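Local coordinates for glucanase (Clostridium thermocellum, PDB 5GXX), which probably hydrolyses internal beta-1,4-glucosidic bonds of cellulose as a family 9 endoglucanase of the cellulosome, at residues 72-77 against 253-258; 155-160 against 205-210; 463-468 against 584-589; 515-520 against 550-555. The protein carries 1 engineered substitution. All coordinates share one frame; numbering follows the deposited sequence.

Contact 1: 72-77 against 253-258; sequences LYEYGD and MILLAR
A bend in each chain brings E74 and R258 together: E74 folds back at chi2 (-65°), while R258 runs out extended from its helix and turns only at chi3 (66°), which swings the guanidinium group end-on to the carboxylate. The two side chains come from opposite directions and form a two-pronged salt bridge. R258 NH1 donates to E74 OE1 at 2.9 Å and R258 NH2 to E74 OE2 at 2.7 Å, both nearly straight and both using syn lone pairs. The planes lie 29° apart, and each oxygen sits close to the guanidinium plane. E74 OE2 has a second donor in the indole nitrogen of W70, which helps to fix the carboxylate's rotation. At its other end, E74 CB rests 3.5 Å above the ring of Y75, over its centre. Y73 presents its ring edge to the same guanidinium, with CE2 3.7 Å from R258 NH2. L255 CD2 reaches the edge of the ion pair, 4.2 Å from E74 OE2. V314 and S318 of helix 301-318 flank the pair, which ties helix 58-75 to helix 249-260 within the (alpha/alpha)6 barrel characteristic of family 9 glycosyl hydrolases.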
loop_
_atom_site.group_PDB
_atom_site.type_symbol
_atom_site.label_atom_id
_atom_site.label_comp_id
_atom_site.label_asym_id
_atom_site.label_seq_id
_atom_site.Cartn_x
_atom_site.Cartn_y
_atom_site.Cartn_z
ATOM N N LEU A 72 -1.229 -23.264 -50.948
ATOM C CA LEU A 72 -1.110 -22.611 -52.242
ATOM C C LEU A 72 -0.530 -23.560 -53.282
ATOM O O LEU A 72 -0.972 -23.536 -54.434
ATOM C CB LEU A 72 -0.257 -21.340 -52.128
ATOM C CG LEU A 72 -0.907 -20.123 -51.455
ATOM C CD1 LEU A 72 0.125 -19.047 -51.106
ATOM C CD2 LEU A 72 -2.042 -19.498 -52.273
ATOM N N TYR A 73 0.442 -24.387 -52.888
ATOM C CA TYR A 73 1.104 -25.324 -53.794
ATOM C C TYR A 73 0.125 -26.342 -54.369
ATOM O O TYR A 73 0.198 -26.681 -55.547
ATOM C CB TYR A 73 2.279 -26.016 -53.086
ATOM C CG TYR A 73 3.074 -26.988 -53.925
ATOM C CD1 TYR A 73 4.132 -26.555 -54.735
ATOM C CD2 TYR A 73 2.806 -28.350 -53.879
ATOM C CE1 TYR A 73 4.870 -27.459 -55.498
ATOM C CE2 TYR A 73 3.539 -29.256 -54.626
ATOM C CZ TYR A 73 4.568 -28.803 -55.443
ATOM O OH TYR A 73 5.277 -29.733 -56.178
ATOM N N GLU A 74 -0.816 -26.795 -53.546
ATOM C CA GLU A 74 -1.788 -27.799 -53.993
ATOM C C GLU A 74 -2.996 -27.201 -54.689
ATOM O O GLU A 74 -3.479 -27.756 -55.679
ATOM C CB GLU A 74 -2.302 -28.604 -52.795
ATOM C CG GLU A 74 -1.203 -29.373 -52.076
ATOM C CD GLU A 74 -0.567 -30.447 -52.923
ATOM O OE1 GLU A 74 -1.166 -30.886 -53.938
ATOM O OE2 GLU A 74 0.543 -30.891 -52.565
ATOM N N TYR A 75 -3.493 -26.094 -54.148
ATOM C CA TYR A 75 -4.845 -25.644 -54.448
ATOM C C TYR A 75 -4.905 -24.172 -54.866
ATOM O O TYR A 75 -5.986 -23.642 -55.116
ATOM C CB TYR A 75 -5.805 -26.024 -53.285
ATOM C CG TYR A 75 -5.829 -27.527 -52.984
ATOM C CD1 TYR A 75 -6.055 -28.456 -53.999
ATOM C CD2 TYR A 75 -5.650 -28.027 -51.682
ATOM C CE1 TYR A 75 -6.063 -29.826 -53.756
ATOM C CE2 TYR A 75 -5.653 -29.411 -51.428
ATOM C CZ TYR A 75 -5.864 -30.302 -52.470
ATOM O OH TYR A 75 -5.881 -31.677 -52.282
ATOM N N GLY A 76 -3.762 -23.495 -54.982
ATOM C CA GLY A 76 -3.759 -22.065 -55.305
ATOM C C GLY A 76 -4.496 -21.694 -56.585
ATOM O O GLY A 76 -5.221 -20.698 -56.633
ATOM N N ASP A 77 -4.310 -22.505 -57.622
ATOM C CA ASP A 77 -5.006 -22.305 -58.896
ATOM C C ASP A 77 -6.485 -22.647 -58.822
ATOM O O ASP A 77 -7.278 -22.180 -59.640
ATOM C CB ASP A 77 -4.403 -23.195 -59.983
ATOM C CG ASP A 77 -3.029 -22.738 -60.423
ATOM O OD1 ASP A 77 -2.738 -21.524 -60.358
ATOM O OD2 ASP A 77 -2.253 -23.620 -60.845
ATOM N N MET A 253 6.180 -37.811 -46.005
ATOM C CA MET A 253 6.013 -39.147 -46.572
ATOM C C MET A 253 4.966 -39.142 -47.695
ATOM O O MET A 253 5.132 -39.796 -48.735
ATOM C CB MET A 253 5.656 -40.172 -45.487
ATOM C CG MET A 253 6.739 -40.395 -44.406
ATOM S SD MET A 253 8.312 -41.094 -45.002
ATOM C CE MET A 253 7.918 -42.840 -44.975
ATOM N N ILE A 254 3.902 -38.366 -47.495
ATOM C CA ILE A 254 2.873 -38.195 -48.509
ATOM C C ILE A 254 3.451 -37.542 -49.763
ATOM O O ILE A 254 3.202 -38.016 -50.870
ATOM C CB ILE A 254 1.640 -37.454 -47.941
ATOM C CG1 ILE A 254 0.865 -38.412 -47.023
ATOM C CG2 ILE A 254 0.749 -36.899 -49.052
ATOM C CD1 ILE A 254 -0.158 -37.708 -46.153
ATOM N N LEU A 255 4.236 -36.484 -49.575
ATOM C CA LEU A 255 4.884 -35.814 -50.691
ATOM C C LEU A 255 5.849 -36.753 -51.406
ATOM O O LEU A 255 5.940 -36.714 -52.630
ATOM C CB LEU A 255 5.624 -34.554 -50.215
ATOM C CG LEU A 255 4.758 -33.429 -49.651
ATOM C CD1 LEU A 255 5.648 -32.375 -48.996
ATOM C CD2 LEU A 255 3.837 -32.815 -50.708
ATOM N N LEU A 256 6.563 -37.597 -50.666
ATOM C CA LEU A 256 7.526 -38.523 -51.268
ATOM C C LEU A 256 6.883 -39.726 -51.959
ATOM O O LEU A 256 7.467 -40.297 -52.884
ATOM C CB LEU A 256 8.524 -39.016 -50.223
ATOM C CG LEU A 256 9.641 -38.055 -49.799
ATOM C CD1 LEU A 256 10.594 -38.834 -48.907
ATOM C CD2 LEU A 256 10.409 -37.529 -51.017
ATOM N N ALA A 257 5.690 -40.111 -51.500
ATOM C CA ALA A 257 4.868 -41.096 -52.201
ATOM C C ALA A 257 4.501 -40.561 -53.577
ATOM O O ALA A 257 4.650 -41.267 -54.576
ATOM C CB ALA A 257 3.599 -41.409 -51.408
ATOM N N ARG A 258 4.027 -39.318 -53.626
ATOM C CA ARG A 258 3.709 -38.702 -54.912
ATOM C C ARG A 258 4.956 -38.539 -55.794
ATOM O O ARG A 258 4.922 -38.867 -56.986
ATOM C CB ARG A 258 2.922 -37.404 -54.724
ATOM C CG ARG A 258 2.440 -36.746 -56.005
ATOM C CD ARG A 258 1.455 -35.634 -55.702
ATOM N NE ARG A 258 2.113 -34.541 -54.981
ATOM C CZ ARG A 258 1.490 -33.494 -54.457
ATOM N NH1 ARG A 258 0.179 -33.364 -54.566
ATOM N NH2 ARG A 258 2.197 -32.562 -53.835
#

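Contact 2: 155-160 against 205-210; sequences GSIVLK and STWLYL
I157 points its CD1 methyl at helix 198-212 and there meets two different surfaces. One is the indole of W207, approached at its edge and near the ring plane, with I157 CD1 4.2 Å from W207 CE3. The other is the carbonyl and CB of L210, where I157 CD1 lies 3.7 Å from L210 O and 4.4 Å from L210 CB. An extended outer torsion (chi2 174°) carries the methyl straight out from helix 142-158, so that one carbon does nearly all the touching while L210 keeps its branched tip out of the contact. The two helices belong to the (alpha/alpha)6 barrel of the family 9 catalytic domain, and 198-212 holds D199 and E200, ligands of a bound calcium ion about 13 Å from the W207 side chain. W207 is itself held in a cluster of aromatic rings, meeting W203, W70 and Y73 edge-to-face. Y73 of helix 58-75 also touches both I157 and L210, filling in beside their contact. Just beyond I157 its helix stops in a Schellman motif: K160 takes a positive phi as the C-prime residue, K160 N bonds to I157 O at 3.2 Å, and the next backbone N bonds back to S156 O.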
loop_
_atom_site.group_PDB
_atom_site.type_symbol
_atom_site.label_atom_id
_atom_site.label_comp_id
_atom_site.label_asym_id
_atom_site.label_seq_id
_atom_site.Cartn_x
_atom_site.Cartn_y
_atom_site.Cartn_z
ATOM N N GLY A 155 7.547 -21.547 -49.991
ATOM C CA GLY A 155 7.211 -20.162 -50.315
ATOM C C GLY A 155 7.831 -19.681 -51.615
ATOM O O GLY A 155 7.194 -18.962 -52.390
ATOM N N SER A 156 9.076 -20.097 -51.833
ATOM C CA SER A 156 9.812 -19.717 -53.044
ATOM C C SER A 156 9.119 -20.256 -54.294
ATOM O O SER A 156 9.131 -19.596 -55.330
ATOM C CB SER A 156 11.266 -20.192 -52.966
ATOM O OG SER A 156 11.441 -21.546 -53.367
ATOM N N ILE A 157 8.497 -21.428 -54.202
ATOM C CA ILE A 157 7.738 -21.971 -55.333
ATOM C C ILE A 157 6.452 -21.172 -55.553
ATOM O O ILE A 157 6.196 -20.637 -56.634
ATOM C CB ILE A 157 7.323 -23.446 -55.112
ATOM C CG1 ILE A 157 8.552 -24.301 -54.804
ATOM C CG2 ILE A 157 6.486 -23.998 -56.276
ATOM C CD1 ILE A 157 8.226 -25.745 -54.432
ATOM N N VAL A 158 5.628 -21.105 -54.513
ATOM C CA VAL A 158 4.286 -20.577 -54.699
ATOM C C VAL A 158 4.260 -19.064 -54.893
ATOM O O VAL A 158 3.304 -18.536 -55.473
ATOM C CB VAL A 158 3.308 -21.073 -53.595
ATOM C CG1 VAL A 158 3.395 -22.574 -53.470
ATOM C CG2 VAL A 158 3.571 -20.425 -52.238
ATOM N N LEU A 159 5.303 -18.380 -54.417
ATOM C CA LEU A 159 5.443 -16.935 -54.591
ATOM C C LEU A 159 6.550 -16.546 -55.582
ATOM O O LEU A 159 6.866 -15.362 -55.724
ATOM C CB LEU A 159 5.664 -16.236 -53.242
ATOM C CG LEU A 159 4.608 -16.478 -52.151
ATOM C CD1 LEU A 159 4.963 -15.775 -50.851
ATOM C CD2 LEU A 159 3.235 -16.021 -52.643
ATOM N N LYS A 160 7.100 -17.544 -56.277
ATOM C CA LYS A 160 8.023 -17.319 -57.394
ATOM C C LYS A 160 9.102 -16.329 -56.968
ATOM O O LYS A 160 9.333 -15.284 -57.589
ATOM C CB LYS A 160 7.269 -16.815 -58.628
ATOM C CG LYS A 160 6.278 -17.808 -59.211
ATOM C CD LYS A 160 5.803 -17.313 -60.570
ATOM C CE LYS A 160 4.753 -18.228 -61.188
ATOM N NZ LYS A 160 5.226 -19.637 -61.280
ATOM N N SER A 205 14.316 -30.853 -46.918
ATOM C CA SER A 205 14.953 -31.402 -48.118
ATOM C C SER A 205 13.919 -31.805 -49.174
ATOM O O SER A 205 14.155 -31.621 -50.370
ATOM C CB SER A 205 15.928 -32.554 -47.799
ATOM O OG SER A 205 15.301 -33.628 -47.114
ATOM N N THR A 206 12.769 -32.328 -48.739
ATOM C CA THR A 206 11.704 -32.720 -49.660
ATOM C C THR A 206 11.177 -31.499 -50.402
ATOM O O THR A 206 11.050 -31.524 -51.624
ATOM C CB THR A 206 10.562 -33.452 -48.911
ATOM O OG1 THR A 206 11.090 -34.661 -48.360
ATOM C CG2 THR A 206 9.388 -33.771 -49.832
ATOM N N TRP A 207 10.874 -30.432 -49.666
ATOM C CA TRP A 207 10.458 -29.181 -50.294
ATOM C C TRP A 207 11.527 -28.573 -51.208
ATOM O O TRP A 207 11.185 -27.999 -52.240
ATOM C CB TRP A 207 9.977 -28.157 -49.255
ATOM C CG TRP A 207 8.542 -28.412 -48.842
ATOM C CD1 TRP A 207 8.090 -28.768 -47.601
ATOM C CD2 TRP A 207 7.386 -28.345 -49.688
ATOM N NE1 TRP A 207 6.719 -28.918 -47.620
ATOM C CE2 TRP A 207 6.262 -28.673 -48.889
ATOM C CE3 TRP A 207 7.184 -28.044 -51.043
ATOM C CZ2 TRP A 207 4.959 -28.711 -49.397
ATOM C CZ3 TRP A 207 5.883 -28.079 -51.549
ATOM C CH2 TRP A 207 4.789 -28.407 -50.722
ATOM N N LEU A 208 12.800 -28.682 -50.825
ATOM C CA LEU A 208 13.894 -28.255 -51.703
ATOM C C LEU A 208 13.991 -29.075 -52.992
ATOM O O LEU A 208 14.275 -28.516 -54.058
ATOM C CB LEU A 208 15.227 -28.205 -50.948
ATOM C CG LEU A 208 15.401 -26.996 -50.025
ATOM C CD1 LEU A 208 16.505 -27.186 -48.998
ATOM C CD2 LEU A 208 15.559 -25.676 -50.794
ATOM N N TYR A 209 13.728 -30.377 -52.916
ATOM C CA TYR A 209 13.613 -31.189 -54.113
ATOM C C TYR A 209 12.477 -30.680 -54.988
ATOM O O TYR A 209 12.634 -30.492 -56.198
ATOM C CB TYR A 209 13.362 -32.660 -53.774
ATOM C CG TYR A 209 13.403 -33.558 -54.998
ATOM C CD1 TYR A 209 14.519 -33.545 -55.820
ATOM C CD2 TYR A 209 12.335 -34.397 -55.352
ATOM C CE1 TYR A 209 14.600 -34.348 -56.953
ATOM C CE2 TYR A 209 12.404 -35.199 -56.501
ATOM C CZ TYR A 209 13.539 -35.168 -57.291
ATOM O OH TYR A 209 13.670 -35.953 -58.423
ATOM N N LEU A 210 11.323 -30.449 -54.365
ATOM C CA LEU A 210 10.181 -29.987 -55.136
ATOM C C LEU A 210 10.416 -28.581 -55.693
ATOM O O LEU A 210 9.827 -28.207 -56.707
ATOM C CB LEU A 210 8.892 -30.070 -54.304
ATOM C CG LEU A 210 8.351 -31.443 -53.898
ATOM C CD1 LEU A 210 7.068 -31.218 -53.085
ATOM C CD2 LEU A 210 8.088 -32.321 -55.113
#

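Contact 3: 463-468 against 584-589; sequences IKALLN and KYMPVF
Next to L467, which packs on V588, the amide nitrogen N468 ND2 is gripped by two acceptors. It donates to L466 O at 3.0 Å with a bent N-H...O angle of 132°, reaching that oxygen from above the carbonyl plane, and it also bonds to a carboxylate oxygen of E450 on strand 447-456. N468 OD1 in turn accepts from R470, which is consistent with a single amide orientation. The contact itself is apolar and has two centres. At the first, L467 CD1 rests against both methyls of V588, 3.7 Å from V588 CG2 and 3.9 Å from V588 CG1. L467 holds CG anti to its own nitrogen (chi1 178°), which carries this branch across to the other segment, where the two side chains cross obliquely. At the second, M586 runs extended through chi2 and then bends at chi3 (56°), laying its terminal CE against A465 CB at 4.1 Å. Y483 of strand 481-488 touches both A465 and M586, and A451 borders the methionine as well. Strand 460-469 belongs to one sheet, where A465 and L467 pair through their backbones with L552 and A550, whereas V588 starts strand 588-590 of the other. The two therefore face each other across the interior of a beta-sandwich, consistent with a family 3 cellulose-binding module. The chemistry implies that polar bonding runs within each layer, while buried methyl packing bridges the gap between these segments.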
loop_
_atom_site.group_PDB
_atom_site.type_symbol
_atom_site.label_atom_id
_atom_site.label_comp_id
_atom_site.label_asym_id
_atom_site.label_seq_id
_atom_site.Cartn_x
_atom_site.Cartn_y
_atom_site.Cartn_z
ATOM N N ILE A 463 -12.581 18.152 -6.524
ATOM C CA ILE A 463 -12.883 17.115 -7.513
ATOM C C ILE A 463 -11.845 15.996 -7.429
ATOM O O ILE A 463 -10.651 16.271 -7.328
ATOM C CB ILE A 463 -12.853 17.712 -8.944
ATOM C CG1 ILE A 463 -13.890 18.829 -9.147
ATOM C CG2 ILE A 463 -13.066 16.628 -10.001
ATOM C CD1 ILE A 463 -15.312 18.426 -8.848
ATOM N N LYS A 464 -12.309 14.750 -7.456
ATOM C CA LYS A 464 -11.443 13.614 -7.747
ATOM C C LYS A 464 -11.650 13.278 -9.225
ATOM O O LYS A 464 -12.779 13.028 -9.666
ATOM C CB LYS A 464 -11.769 12.420 -6.842
ATOM C CG LYS A 464 -11.018 11.155 -7.190
ATOM C CD LYS A 464 -11.509 10.013 -6.326
ATOM C CE LYS A 464 -10.913 8.676 -6.724
ATOM N NZ LYS A 464 -11.278 7.626 -5.729
ATOM N N ALA A 465 -10.557 13.279 -9.984
ATOM C CA ALA A 465 -10.655 13.028 -11.425
ATOM C C ALA A 465 -9.650 11.976 -11.898
ATOM O O ALA A 465 -8.470 12.036 -11.572
ATOM C CB ALA A 465 -10.463 14.331 -12.181
ATOM N N LEU A 466 -10.148 11.024 -12.686
ATOM C CA LEU A 466 -9.322 9.957 -13.233
ATOM C C LEU A 466 -9.326 10.085 -14.748
ATOM O O LEU A 466 -10.360 9.885 -15.380
ATOM C CB LEU A 466 -9.905 8.594 -12.847
ATOM C CG LEU A 466 -9.327 7.984 -11.568
ATOM C CD1 LEU A 466 -9.677 8.797 -10.319
ATOM C CD2 LEU A 466 -9.852 6.545 -11.460
ATOM N N LEU A 467 -8.179 10.446 -15.316
ATOM C CA LEU A 467 -8.055 10.503 -16.780
ATOM C C LEU A 467 -7.692 9.102 -17.274
ATOM O O LEU A 467 -6.636 8.559 -16.932
ATOM C CB LEU A 467 -7.006 11.526 -17.210
ATOM C CG LEU A 467 -6.790 11.600 -18.733
ATOM C CD1 LEU A 467 -8.062 11.960 -19.497
ATOM C CD2 LEU A 467 -5.663 12.566 -19.079
ATOM N N ASN A 468 -8.595 8.529 -18.062
ATOM C CA ASN A 468 -8.543 7.133 -18.501
ATOM C C ASN A 468 -7.964 6.956 -19.909
ATOM O O ASN A 468 -8.320 7.684 -20.829
ATOM C CB ASN A 468 -9.954 6.527 -18.516
ATOM C CG ASN A 468 -10.450 6.117 -17.144
ATOM O OD1 ASN A 468 -10.611 4.930 -16.863
ATOM N ND2 ASN A 468 -10.756 7.096 -16.295
ATOM N N LYS A 584 -18.923 13.586 -19.627
ATOM C CA LYS A 584 -18.620 14.202 -20.906
ATOM C C LYS A 584 -18.326 15.689 -20.771
ATOM O O LYS A 584 -17.868 16.312 -21.725
ATOM C CB LYS A 584 -19.764 13.950 -21.891
ATOM C CG LYS A 584 -21.023 14.742 -21.576
ATOM C CD LYS A 584 -22.189 14.160 -22.355
ATOM C CE LYS A 584 -23.246 15.211 -22.594
ATOM N NZ LYS A 584 -24.064 14.798 -23.766
ATOM N N TYR A 585 -18.538 16.237 -19.571
ATOM C CA TYR A 585 -18.360 17.671 -19.336
ATOM C C TYR A 585 -16.972 18.128 -18.867
ATOM O O TYR A 585 -16.760 19.319 -18.602
ATOM C CB TYR A 585 -19.458 18.185 -18.405
ATOM C CG TYR A 585 -20.854 17.814 -18.843
ATOM C CD1 TYR A 585 -21.453 18.453 -19.926
ATOM C CD2 TYR A 585 -21.582 16.844 -18.162
ATOM C CE1 TYR A 585 -22.743 18.131 -20.331
ATOM C CE2 TYR A 585 -22.874 16.520 -18.554
ATOM C CZ TYR A 585 -23.441 17.163 -19.638
ATOM O OH TYR A 585 -24.723 16.836 -20.023
ATOM N N MET A 586 -16.046 17.180 -18.753
ATOM C CA MET A 586 -14.625 17.472 -18.571
ATOM C C MET A 586 -13.888 16.916 -19.794
ATOM O O MET A 586 -13.291 15.838 -19.756
ATOM C CB MET A 586 -14.089 16.906 -17.250
ATOM C CG MET A 586 -14.779 17.490 -16.003
ATOM S SD MET A 586 -14.285 16.776 -14.410
ATOM C CE MET A 586 -12.512 17.037 -14.470
ATOM N N PRO A 587 -13.955 17.666 -20.905
ATOM C CA PRO A 587 -13.465 17.124 -22.174
ATOM C C PRO A 587 -11.966 16.847 -22.171
ATOM O O PRO A 587 -11.191 17.540 -21.509
ATOM C CB PRO A 587 -13.833 18.217 -23.184
ATOM C CG PRO A 587 -13.856 19.481 -22.370
ATOM C CD PRO A 587 -14.448 19.047 -21.059
ATOM N N VAL A 588 -11.589 15.812 -22.916
ATOM C CA VAL A 588 -10.205 15.379 -23.052
ATOM C C VAL A 588 -9.686 15.819 -24.411
ATOM O O VAL A 588 -10.425 15.759 -25.407
ATOM C CB VAL A 588 -10.128 13.851 -22.937
ATOM C CG1 VAL A 588 -8.691 13.366 -23.131
ATOM C CG2 VAL A 588 -10.704 13.368 -21.591
ATOM N N PHE A 589 -8.421 16.235 -24.422
ATOM C CA PHE A 589 -7.700 16.734 -25.601
ATOM C C PHE A 589 -6.381 15.986 -25.829
ATOM O O PHE A 589 -5.672 15.616 -24.887
ATOM C CB PHE A 589 -7.425 18.244 -25.464
ATOM C CG PHE A 589 -8.660 19.080 -25.285
ATOM C CD1 PHE A 589 -9.270 19.207 -24.041
ATOM C CD2 PHE A 589 -9.191 19.767 -26.370
ATOM C CE1 PHE A 589 -10.420 19.973 -23.893
ATOM C CE2 PHE A 589 -10.330 20.547 -26.226
ATOM C CZ PHE A 589 -10.945 20.653 -24.992
#

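Contact 4: 515-520 against 550-555; sequences VEISPI and AELQFR
Two facing sheets of the beta-sandwich in the cellulose-binding module meet where I517, on strand 515-524, projects onto strand 549-557. I517 CD1 is the methyl that does the work. It reaches tip to tip toward L552, with I517 CD1 3.9 Å from L552 CD2, and also lies 4.1 Å from F554 CB. An extended chi2 of 180° puts the methyl at the far end of the isoleucine, where it meets both neighbours at similar distances. F554 offers its CB and not its ring, because its CG occupies the crowded position between backbone nitrogen and carbonyl carbon (chi1 59°), from where the phenyl packs on I463 and A465. I506 of strand 503-506 touches both I517 and L552 and closes one flank of the cluster. On the other face of strand 549-557, Q553 NE2 donates to E551 OE2 at 2.9 Å, with the acceptor in the amide plane. After I517 the strand is interrupted, and S518 OG bonds to P519 O at 2.8 Å and also to the backbone nitrogen of K531. Strand 515-524 is outermost in its sheet within the chain, and V515 makes backbone hydrogen bonds to the second subunit, whose K503 forms a salt bridge with E516. The arrangement implies a division of labour: hydrocarbon tips meet between the sheets, while charged and amide groups are kept to the outer faces and the subunit boundary.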
loop_
_atom_site.group_PDB
_atom_site.type_symbol
_atom_site.label_atom_id
_atom_site.label_comp_id
_atom_site.label_asym_id
_atom_site.label_seq_id
_atom_site.Cartn_x
_atom_site.Cartn_y
_atom_site.Cartn_z
ATOM N N VAL A 515 2.371 16.104 -13.943
ATOM C CA VAL A 515 1.150 16.842 -14.244
ATOM C C VAL A 515 1.287 18.331 -13.915
ATOM O O VAL A 515 1.997 18.718 -12.988
ATOM C CB VAL A 515 -0.052 16.242 -13.473
ATOM C CG1 VAL A 515 0.126 16.401 -11.967
ATOM C CG2 VAL A 515 -1.389 16.827 -13.912
ATOM N N GLU A 516 0.606 19.167 -14.689
ATOM C CA GLU A 516 0.468 20.577 -14.352
ATOM C C GLU A 516 -0.997 20.995 -14.422
ATOM O O GLU A 516 -1.801 20.386 -15.139
ATOM C CB GLU A 516 1.374 21.467 -15.204
ATOM C CG GLU A 516 1.086 21.356 -16.687
ATOM C CD GLU A 516 1.703 22.450 -17.547
ATOM O OE1 GLU A 516 2.124 23.511 -17.031
ATOM O OE2 GLU A 516 1.737 22.242 -18.779
ATOM N N ILE A 517 -1.341 21.996 -13.620
ATOM C CA ILE A 517 -2.663 22.609 -13.661
ATOM C C ILE A 517 -2.472 24.056 -14.068
ATOM O O ILE A 517 -1.650 24.763 -13.485
ATOM C CB ILE A 517 -3.428 22.542 -12.317
ATOM C CG1 ILE A 517 -3.473 21.110 -11.768
ATOM C CG2 ILE A 517 -4.843 23.093 -12.509
ATOM C CD1 ILE A 517 -4.212 20.984 -10.442
ATOM N N SER A 518 -3.219 24.496 -15.075
ATOM C CA SER A 518 -3.080 25.870 -15.535
ATOM C C SER A 518 -3.683 26.829 -14.511
ATOM O O SER A 518 -4.485 26.408 -13.670
ATOM C CB SER A 518 -3.811 26.054 -16.864
ATOM O OG SER A 518 -5.213 26.084 -16.672
ATOM N N PRO A 519 -3.319 28.122 -14.595
ATOM C CA PRO A 519 -4.098 29.113 -13.861
ATOM C C PRO A 519 -5.522 29.146 -14.418
ATOM O O PRO A 519 -5.781 28.604 -15.498
ATOM C CB PRO A 519 -3.371 30.439 -14.146
ATOM C CG PRO A 519 -2.054 30.078 -14.760
ATOM C CD PRO A 519 -2.217 28.719 -15.372
ATOM N N ILE A 520 -6.453 29.738 -13.675
ATOM C CA ILE A 520 -7.839 29.870 -14.131
ATOM C C ILE A 520 -7.870 30.814 -15.325
ATOM O O ILE A 520 -7.338 31.922 -15.245
ATOM C CB ILE A 520 -8.742 30.365 -12.982
ATOM C CG1 ILE A 520 -8.706 29.350 -11.833
ATOM C CG2 ILE A 520 -10.165 30.613 -13.464
ATOM C CD1 ILE A 520 -9.257 29.904 -10.520
ATOM N N ALA A 550 -4.913 8.113 -14.561
ATOM C CA ALA A 550 -4.213 8.929 -13.576
ATOM C C ALA A 550 -5.188 9.716 -12.697
ATOM O O ALA A 550 -6.076 10.411 -13.216
ATOM C CB ALA A 550 -3.244 9.855 -14.288
ATOM N N GLU A 551 -5.033 9.583 -11.376
ATOM C CA GLU A 551 -5.888 10.244 -10.397
ATOM C C GLU A 551 -5.285 11.555 -9.922
ATOM O O GLU A 551 -4.100 11.614 -9.583
ATOM C CB GLU A 551 -6.179 9.330 -9.205
ATOM C CG GLU A 551 -7.032 10.000 -8.130
ATOM C CD GLU A 551 -7.452 9.059 -7.013
ATOM O OE1 GLU A 551 -7.399 7.822 -7.188
ATOM O OE2 GLU A 551 -7.847 9.565 -5.942
ATOM N N LEU A 552 -6.111 12.597 -9.947
ATOM C CA LEU A 552 -5.779 13.889 -9.349
ATOM C C LEU A 552 -6.963 14.338 -8.488
ATOM O O LEU A 552 -8.124 14.156 -8.878
ATOM C CB LEU A 552 -5.540 14.911 -10.469
ATOM C CG LEU A 552 -5.134 16.330 -10.045
ATOM C CD1 LEU A 552 -3.775 16.351 -9.397
ATOM C CD2 LEU A 552 -5.119 17.242 -11.269
ATOM N N GLN A 553 -6.677 14.924 -7.326
ATOM C CA GLN A 553 -7.706 15.579 -6.520
ATOM C C GLN A 553 -7.328 17.044 -6.497
ATOM O O GLN A 553 -6.254 17.410 -6.022
ATOM C CB GLN A 553 -7.791 15.002 -5.103
ATOM C CG GLN A 553 -8.384 13.594 -5.069
ATOM C CD GLN A 553 -8.127 12.859 -3.775
ATOM O OE1 GLN A 553 -8.064 13.463 -2.703
ATOM N NE2 GLN A 553 -8.002 11.537 -3.865
ATOM N N PHE A 554 -8.194 17.883 -7.050
ATOM C CA PHE A 554 -7.916 19.313 -7.055
ATOM C C PHE A 554 -9.051 20.068 -6.395
ATOM O O PHE A 554 -10.205 19.630 -6.419
ATOM C CB PHE A 554 -7.615 19.827 -8.469
ATOM C CG PHE A 554 -8.726 19.615 -9.467
ATOM C CD1 PHE A 554 -9.723 20.561 -9.630
ATOM C CD2 PHE A 554 -8.743 18.485 -10.277
ATOM C CE1 PHE A 554 -10.726 20.392 -10.572
ATOM C CE2 PHE A 554 -9.749 18.295 -11.217
ATOM C CZ PHE A 554 -10.743 19.246 -11.372
ATOM N N ARG A 555 -8.684 21.183 -5.775
ATOM C CA ARG A 555 -9.641 22.046 -5.096
ATOM C C ARG A 555 -9.584 23.439 -5.713
ATOM O O ARG A 555 -8.494 23.971 -5.958
ATOM C CB ARG A 555 -9.286 22.107 -3.605
ATOM C CG ARG A 555 -10.237 22.942 -2.757
ATOM C CD ARG A 555 -9.793 23.033 -1.288
ATOM N NE ARG A 555 -9.820 21.719 -0.654
ATOM C CZ ARG A 555 -9.776 21.511 0.660
ATOM N NH1 ARG A 555 -9.723 22.533 1.499
ATOM N NH2 ARG A 555 -9.810 20.270 1.133
#

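Contacts 1 and 2 lie in the helical catalytic domain and contacts 3 and 4 in the beta-sandwich, with the centres of contacts 1 and 3 about 59 Å apart. The first two adjoin: Y73 from contact 1 wedges against I157, V158 and W207 of contact 2, and L255 packs on W207, so the two contacts join four helices. Both are only partly buried, yet contact 1 relies on charge near the surface and contact 2 on apolar packing. Contacts 3 and 4 are buried and hydrocarbon in character. They share one sheet, since strands 460-469 and 549-557 are neighbours, and each reaches from it to a different strand of the opposing sheet.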